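Local coordinates for hypothetical protein EF2904 (Enterococcus faecalis, PDB 2AZ4) that is of unknown function but binds two zinc ions in a metallo-beta-lactamase fold and is probably a hydrolase, perhaps an RNA-binding exonuclease, at residues S91-D96 with M118-L123; D168-S173 with E291-E296. All coordinates share one frame; numbering follows the deposited sequence.

In the fold
Contact 1 backs the zinc-binding turn 91-96 onto helix 114-123, and contact 2 ties the turn 168-173, which follows zinc ligand His167, to the end of helix 283-293 beside the six-stranded parallel sheet. Their centres lie about 11 Å apart, and the two meet directly. Ser91 O is 2.9 Å from Ser173 N, a probable hydrogen bond joining the two zinc-site segments, and His94 NE2 packs 3.6 Å from Ala169 CB. Between the two helices, Met118 CG packs 3.4 Å from Glu291 OE2. Contact 1 carries three zinc ligands itself; the side chain of Tyr170 in contact 2 stays about 11 Å from a zinc ion.

Contact 1. Residues S91-D96 with M118-L123; sequences SHAHLD and MILNSL. With ZN (zinc ion), chain C; ZN (zinc ion), chain D.
Ala93 pushes its methyl into helix 114-123, where three branched side chains receive it. Ile119 CG2 is the nearest to the methyl, 3.6 Å from Ala93 CB; this branch is anti to the backbone N, while CG1, at chi1 -64°, turns off beside that nitrogen. Leu120 brings CD1 against the same alanine, 3.4 Å from Ala93 O and 3.9 Å from Ala93 CB. Leu123 CD1 adds a looser apolar touch. No hydrogen bond crosses here, and Ala93 O instead accepts one from Ser98 OG, on helix 95-98. The alanine sits within the sequence His92-Ala93-His94-Leu95-Asp96-His97, the HxHxDH motif of the metallo-beta-lactamase fold; the methyl points to the helix, while His92 and His94 on either side of it in sequence bind zinc. His92 NE2 binds one zinc ion at 2.3 Å, with CG placed between the backbone N and the carbonyl carbon (chi1 65°). The other ring nitrogen, ND1, donates to Ser91 OG at 2.6 Å, nearly in the ring plane, which fixes the rotation of the imidazole. His94, at the N-cap position, binds the same ion through ND1 rather than NE2; His167 and Asp189 complete that ion's protein ligands. Asp96 divides its carboxylate: OD2 binds the second zinc ion, whereas OD1 accepts a 2.5 Å hydrogen bond from the water that bridges both metals.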
ATOM      1  N   SER A  91      -5.081   6.960   1.691  1.00 16.23           N
ATOM      2  CA  SER A  91      -4.652   6.307   2.913  1.00 16.35           C
ATOM      3  C   SER A  91      -3.166   5.950   2.846  1.00 15.74           C
ATOM      4  O   SER A  91      -2.449   6.161   3.808  1.00 15.52           O
ATOM      5  CB  SER A  91      -5.517   5.061   3.233  1.00 16.49           C
ATOM      6  OG  SER A  91      -5.217   3.915   2.434  1.00 17.33           O
ATOM      7  N   HIS A  92      -2.735   5.392   1.719  1.00 14.54           N
ATOM      8  CA  HIS A  92      -1.347   4.994   1.507  1.00 14.26           C
ATOM      9  C   HIS A  92      -1.046   4.741   0.018  1.00 14.57           C
ATOM     10  O   HIS A  92      -1.947   4.765  -0.831  1.00 15.16           O
ATOM     11  CB  HIS A  92      -0.955   3.788   2.389  1.00 14.55           C
ATOM     12  CG  HIS A  92      -1.695   2.518   2.070  1.00 15.33           C
ATOM     13  ND1 HIS A  92      -3.068   2.414   2.136  1.00 15.96           N
ATOM     14  CD2 HIS A  92      -1.249   1.293   1.701  1.00 18.00           C
ATOM     15  CE1 HIS A  92      -3.434   1.177   1.846  1.00 15.30           C
ATOM     16  NE2 HIS A  92      -2.351   0.482   1.558  1.00 16.05           N
ATOM     17  N   ALA A  93       0.223   4.474  -0.289  1.00 14.38           N
ATOM     18  CA  ALA A  93       0.725   4.406  -1.660  1.00 13.93           C
ATOM     19  C   ALA A  93       0.361   3.160  -2.497  1.00 14.66           C
ATOM     20  O   ALA A  93       0.417   3.200  -3.749  1.00 14.74           O
ATOM     21  CB  ALA A  93       2.234   4.613  -1.665  1.00 14.06           C
ATOM     22  N   HIS A  94       0.002   2.070  -1.829  1.00 14.24           N
ATOM     23  CA  HIS A  94      -0.255   0.812  -2.528  1.00 15.46           C
ATOM     24  C   HIS A  94      -1.162   0.987  -3.737  1.00 15.61           C
ATOM     25  O   HIS A  94      -2.078   1.803  -3.725  1.00 15.77           O
ATOM     26  CB  HIS A  94      -0.760  -0.278  -1.559  1.00 15.07           C
ATOM     27  CG  HIS A  94       0.327  -0.850  -0.703  1.00 14.09           C
ATOM     28  ND1 HIS A  94       0.081  -1.532   0.466  1.00 13.79           N
ATOM     29  CD2 HIS A  94       1.674  -0.860  -0.863  1.00 14.41           C
ATOM     30  CE1 HIS A  94       1.222  -1.919   1.009  1.00 13.99           C
ATOM     31  NE2 HIS A  94       2.207  -1.526   0.223  1.00 14.30           N
ATOM     32  N   LEU A  95      -0.875   0.222  -4.783  1.00 16.75           N
ATOM     33  CA  LEU A  95      -1.535   0.361  -6.086  1.00 18.00           C
ATOM     34  C   LEU A  95      -3.082   0.331  -6.029  1.00 17.22           C
ATOM     35  O   LEU A  95      -3.767   1.108  -6.739  1.00 15.18           O
ATOM     36  CB  LEU A  95      -1.029  -0.766  -7.009  1.00 18.01           C
ATOM     37  CG  LEU A  95      -1.321  -0.712  -8.510  1.00 20.23           C
ATOM     38  CD1 LEU A  95      -0.680   0.527  -9.170  1.00 20.38           C
ATOM     39  CD2 LEU A  95      -0.872  -2.015  -9.197  1.00 21.13           C
ATOM     40  N   ASP A  96      -3.601  -0.567  -5.184  1.00 16.21           N
ATOM     41  CA  ASP A  96      -5.043  -0.812  -5.038  1.00 16.71           C
ATOM     42  C   ASP A  96      -5.758   0.333  -4.320  1.00 16.30           C
ATOM     43  O   ASP A  96      -6.987   0.328  -4.213  1.00 16.93           O
ATOM     44  CB  ASP A  96      -5.329  -2.188  -4.389  1.00 16.75           C
ATOM     45  CG  ASP A  96      -4.673  -2.354  -3.010  1.00 18.62           C
ATOM     46  OD1 ASP A  96      -3.450  -2.062  -2.877  1.00 19.19           O
ATOM     47  OD2 ASP A  96      -5.368  -2.796  -2.052  1.00 16.87           O
ATOM     48  N   MET A 118       6.137  10.915  -1.036  1.00 18.46           N
ATOM     49  CA  MET A 118       7.509  10.501  -1.361  1.00 19.68           C
ATOM     50  C   MET A 118       7.566   9.108  -1.983  1.00 20.15           C
ATOM     51  O   MET A 118       8.192   8.922  -3.035  1.00 20.02           O
ATOM     52  CB  MET A 118       8.409  10.483  -0.115  1.00 19.62           C
ATOM     53  CG  MET A 118       8.713  11.844   0.458  1.00 21.49           C
ATOM     54  SD  MET A 118       9.668  11.870   2.008  1.00 19.70           S
ATOM     55  CE  MET A 118      10.125  13.531   1.727  1.00 21.05           C
ATOM     56  N   ILE A 119       6.980   8.128  -1.279  1.00 20.43           N
ATOM     57  CA  ILE A 119       6.906   6.727  -1.744  1.00 20.06           C
ATOM     58  C   ILE A 119       6.343   6.618  -3.167  1.00 19.98           C
ATOM     59  O   ILE A 119       6.947   6.015  -4.054  1.00 18.74           O
ATOM     60  CB  ILE A 119       6.079   5.842  -0.729  1.00 20.79           C
ATOM     61  CG1 ILE A 119       6.767   5.763   0.643  1.00 20.04           C
ATOM     62  CG2 ILE A 119       5.813   4.422  -1.254  1.00 18.95           C
ATOM     63  CD1 ILE A 119       8.229   5.418   0.570  1.00 25.21           C
ATOM     64  N   LEU A 120       5.187   7.230  -3.375  1.00 20.25           N
ATOM     65  CA  LEU A 120       4.442   7.113  -4.607  1.00 21.15           C
ATOM     66  C   LEU A 120       5.253   7.673  -5.766  1.00 21.63           C
ATOM     67  O   LEU A 120       5.343   7.047  -6.834  1.00 20.58           O
ATOM     68  CB  LEU A 120       3.139   7.892  -4.456  1.00 21.87           C
ATOM     69  CG  LEU A 120       1.819   7.474  -5.085  1.00 23.94           C
ATOM     70  CD1 LEU A 120       1.678   5.953  -5.327  1.00 23.64           C
ATOM     71  CD2 LEU A 120       0.700   8.005  -4.199  1.00 24.19           C
ATOM     72  N   ASN A 121       5.855   8.844  -5.548  1.00 21.51           N
ATOM     73  CA  ASN A 121       6.633   9.495  -6.591  1.00 22.77           C
ATOM     74  C   ASN A 121       7.837   8.632  -7.011  1.00 23.06           C
ATOM     75  O   ASN A 121       8.253   8.662  -8.162  1.00 23.72           O
ATOM     76  CB  ASN A 121       7.061  10.901  -6.164  1.00 22.37           C
ATOM     77  CG  ASN A 121       6.037  11.949  -6.530  1.00 22.86           C
ATOM     78  OD1 ASN A 121       5.257  12.375  -5.703  1.00 25.38           O
ATOM     79  ND2 ASN A 121       6.009  12.333  -7.789  1.00 25.58           N
ATOM     80  N   SER A 122       8.363   7.857  -6.065  1.00 23.17           N
ATOM     81  CA  SER A 122       9.430   6.894  -6.328  1.00 22.64           C
ATOM     82  C   SER A 122       8.900   5.619  -6.994  1.00 23.31           C
ATOM     83  O   SER A 122       9.468   5.156  -7.992  1.00 23.69           O
ATOM     84  CB  SER A 122      10.144   6.545  -5.023  1.00 22.60           C
ATOM     85  OG  SER A 122      11.095   5.520  -5.218  1.00 22.35           O
ATOM     86  N   LEU A 123       7.821   5.045  -6.459  1.00 22.68           N
ATOM     87  CA  LEU A 123       7.181   3.912  -7.123  1.00 23.15           C
ATOM     88  C   LEU A 123       6.909   4.210  -8.600  1.00 23.67           C
ATOM     89  O   LEU A 123       7.071   3.316  -9.454  1.00 23.51           O
ATOM     90  CB  LEU A 123       5.899   3.461  -6.408  1.00 22.74           C
ATOM     91  CG  LEU A 123       6.046   2.785  -5.028  1.00 23.08           C
ATOM     92  CD1 LEU A 123       4.697   2.540  -4.350  1.00 20.59           C
ATOM     93  CD2 LEU A 123       6.842   1.498  -5.116  1.00 22.45           C
TER
HETATM   94 ZN    ZN C 601      -1.966  -1.777   1.530  1.00 23.71          ZN
HETATM   95 ZN    ZN D 602      -5.135  -2.571   0.236  1.00 27.73          ZN
HETATM   96  O   HOH W   1      -2.923  -2.370  -0.489  1.00 18.61           O
HETATM   97  O   HOH W   2      -1.902  -3.947   1.217  1.00 18.85           O
HETATM   98  O   HOH W   3      -4.369  -4.777   0.399  1.00 22.69           O

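Contact 2. Residues D168-S173 with E291-E296; sequences DAYGAS and EVFGIE
Tyr170 turns one ring face to the rim of Phe293, whose CZ lies 3.6 Å above the tyrosine plane, displaced from the ring centre. The pair is an edge-to-face stack with centroids 4.9 Å apart and planes at 61°, well short of perpendicular. Tyr170 belongs to a type II beta turn, Ala169 to Ala172, in the loop leading from strand 158-164 to strand 173-179 of the metallo-beta-lactamase fold; Gly171 follows it with positive phi. Tyr170 CG is anti to the backbone N (chi1 -169°), which extends the ring toward helix 283-293. Val292 fills in from the helix: its CG1 reaches Tyr170 CE2 at 3.5 Å, and the same methyl sits over the centre of one face of the Phe293 ring, 3.8 Å above the plane. One valine branch thus touches both aromatic rings. Beyond the pair, Phe293 also packs on Val265 and Ala269 of helix 265-274, while Val292 rests on Met118 and Ile119 of helix 114-123. The helix ends just after the phenylalanine, where Gly294 adopts positive phi. At the far end of the tyrosine, OH comes within 3.4 Å of Phe293 CE1.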
ATOM      1  N   ASP A 168       2.456  -2.178   6.077  1.00 17.63           N
ATOM      2  CA  ASP A 168       3.738  -2.417   5.425  1.00 16.92           C
ATOM      3  C   ASP A 168       4.077  -1.356   4.363  1.00 16.54           C
ATOM      4  O   ASP A 168       5.147  -1.431   3.778  1.00 15.93           O
ATOM      5  CB  ASP A 168       3.853  -3.856   4.870  1.00 15.60           C
ATOM      6  CG  ASP A 168       2.792  -4.177   3.842  1.00 15.69           C
ATOM      7  OD1 ASP A 168       1.813  -3.426   3.781  1.00 15.56           O
ATOM      8  OD2 ASP A 168       2.919  -5.177   3.078  1.00 15.10           O
ATOM      9  N   ALA A 169       3.159  -0.411   4.089  1.00 15.99           N
ATOM     10  CA  ALA A 169       3.503   0.805   3.346  1.00 15.87           C
ATOM     11  C   ALA A 169       3.812   1.868   4.381  1.00 16.05           C
ATOM     12  O   ALA A 169       2.955   2.180   5.223  1.00 16.86           O
ATOM     13  CB  ALA A 169       2.351   1.294   2.448  1.00 15.08           C
ATOM     14  N   TYR A 170       5.025   2.403   4.339  1.00 16.49           N
ATOM     15  CA  TYR A 170       5.399   3.525   5.200  1.00 17.08           C
ATOM     16  C   TYR A 170       4.529   4.739   4.853  1.00 16.55           C
ATOM     17  O   TYR A 170       4.195   4.948   3.694  1.00 15.80           O
ATOM     18  CB  TYR A 170       6.893   3.853   5.053  1.00 19.50           C
ATOM     19  CG  TYR A 170       7.391   4.820   6.111  1.00 21.59           C
ATOM     20  CD1 TYR A 170       7.483   4.427   7.451  1.00 24.07           C
ATOM     21  CD2 TYR A 170       7.759   6.124   5.773  1.00 24.23           C
ATOM     22  CE1 TYR A 170       7.928   5.318   8.438  1.00 26.44           C
ATOM     23  CE2 TYR A 170       8.207   7.033   6.760  1.00 24.81           C
ATOM     24  CZ  TYR A 170       8.286   6.613   8.074  1.00 25.18           C
ATOM     25  OH  TYR A 170       8.731   7.481   9.051  1.00 27.41           O
ATOM     26  N   GLY A 171       4.137   5.504   5.869  1.00 16.10           N
ATOM     27  CA  GLY A 171       3.259   6.655   5.699  1.00 16.23           C
ATOM     28  C   GLY A 171       1.766   6.372   5.608  1.00 15.46           C
ATOM     29  O   GLY A 171       0.972   7.260   5.263  1.00 16.55           O
ATOM     30  N   ALA A 172       1.384   5.138   5.925  1.00 15.33           N
ATOM     31  CA  ALA A 172      -0.009   4.681   5.877  1.00 14.85           C
ATOM     32  C   ALA A 172      -0.826   5.373   6.948  1.00 14.87           C
ATOM     33  O   ALA A 172      -0.317   5.625   8.052  1.00 14.16           O
ATOM     34  CB  ALA A 172      -0.095   3.165   6.064  1.00 14.50           C
ATOM     35  N   SER A 173      -2.088   5.678   6.613  1.00 14.57           N
ATOM     36  CA  SER A 173      -2.968   6.413   7.516  1.00 15.34           C
ATOM     37  C   SER A 173      -4.412   5.903   7.480  1.00 15.83           C
ATOM     38  O   SER A 173      -4.787   5.112   6.588  1.00 16.11           O
ATOM     39  CB  SER A 173      -2.954   7.893   7.166  1.00 16.00           C
ATOM     40  OG  SER A 173      -3.508   8.094   5.873  1.00 16.59           O
ATOM     41  N   GLU A 291      15.895   9.815   0.985  1.00 22.11           N
ATOM     42  CA  GLU A 291      14.858  10.839   0.949  1.00 22.55           C
ATOM     43  C   GLU A 291      13.949  10.807   2.188  1.00 22.75           C
ATOM     44  O   GLU A 291      13.699  11.841   2.808  1.00 22.93           O
ATOM     45  CB  GLU A 291      14.020  10.698  -0.325  1.00 22.68           C
ATOM     46  CG  GLU A 291      13.048  11.846  -0.492  1.00 25.16           C
ATOM     47  CD  GLU A 291      12.097  11.639  -1.639  1.00 29.32           C
ATOM     48  OE1 GLU A 291      12.273  10.644  -2.371  1.00 31.00           O
ATOM     49  OE2 GLU A 291      11.169  12.467  -1.800  1.00 30.50           O
ATOM     50  N   VAL A 292      13.496   9.608   2.552  1.00 22.52           N
ATOM     51  CA  VAL A 292      12.573   9.391   3.664  1.00 22.76           C
ATOM     52  C   VAL A 292      13.233   9.468   5.061  1.00 22.80           C
ATOM     53  O   VAL A 292      12.678  10.075   5.978  1.00 23.02           O
ATOM     54  CB  VAL A 292      11.799   8.029   3.473  1.00 22.97           C
ATOM     55  CG1 VAL A 292      10.961   7.692   4.688  1.00 25.00           C
ATOM     56  CG2 VAL A 292      10.892   8.099   2.253  1.00 22.88           C
ATOM     57  N   PHE A 293      14.399   8.840   5.225  1.00 23.41           N
ATOM     58  CA  PHE A 293      15.048   8.707   6.534  1.00 23.82           C
ATOM     59  C   PHE A 293      16.390   9.411   6.705  1.00 23.83           C
ATOM     60  O   PHE A 293      16.935   9.438   7.817  1.00 23.70           O
ATOM     61  CB  PHE A 293      15.241   7.228   6.891  1.00 24.45           C
ATOM     62  CG  PHE A 293      13.965   6.499   7.181  1.00 26.45           C
ATOM     63  CD1 PHE A 293      13.070   6.984   8.127  1.00 27.89           C
ATOM     64  CD2 PHE A 293      13.653   5.329   6.515  1.00 28.23           C
ATOM     65  CE1 PHE A 293      11.897   6.312   8.401  1.00 29.17           C
ATOM     66  CE2 PHE A 293      12.460   4.657   6.775  1.00 27.71           C
ATOM     67  CZ  PHE A 293      11.589   5.144   7.717  1.00 27.71           C
ATOM     68  N   GLY A 294      16.937   9.954   5.627  1.00 23.22           N
ATOM     69  CA  GLY A 294      18.299  10.494   5.657  1.00 24.07           C
ATOM     70  C   GLY A 294      19.363   9.417   5.845  1.00 24.38           C
ATOM     71  O   GLY A 294      20.497   9.722   6.203  1.00 24.15           O
ATOM     72  N   ILE A 295      19.000   8.158   5.607  1.00 23.70           N
ATOM     73  CA  ILE A 295      19.935   7.060   5.792  1.00 24.51           C
ATOM     74  C   ILE A 295      20.772   6.870   4.524  1.00 23.82           C
ATOM     75  O   ILE A 295      20.252   6.888   3.413  1.00 23.64           O
ATOM     76  CB  ILE A 295      19.227   5.772   6.230  1.00 24.51           C
ATOM     77  CG1 ILE A 295      18.757   5.914   7.681  1.00 25.94           C
ATOM     78  CG2 ILE A 295      20.170   4.547   6.099  1.00 26.63           C
ATOM     79  CD1 ILE A 295      17.813   4.780   8.145  1.00 26.12           C
ATOM     80  N   GLU A 296      22.084   6.750   4.702  1.00 23.60           N
ATOM     81  CA  GLU A 296      22.989   6.574   3.586  1.00 24.07           C
ATOM     82  C   GLU A 296      23.535   5.170   3.639  1.00 23.60           C
ATOM     83  O   GLU A 296      24.170   4.781   4.617  1.00 25.27           O
ATOM     84  CB  GLU A 296      24.101   7.605   3.606  1.00 24.62           C
ATOM     85  CG  GLU A 296      23.587   9.010   3.309  1.00 26.53           C
ATOM     86  CD  GLU A 296      24.666   9.932   2.835  1.00 30.73           C
ATOM     87  OE1 GLU A 296      24.984  10.890   3.576  1.00 33.93           O
ATOM     88  OE2 GLU A 296      25.194   9.709   1.723  1.00 30.41           O
TER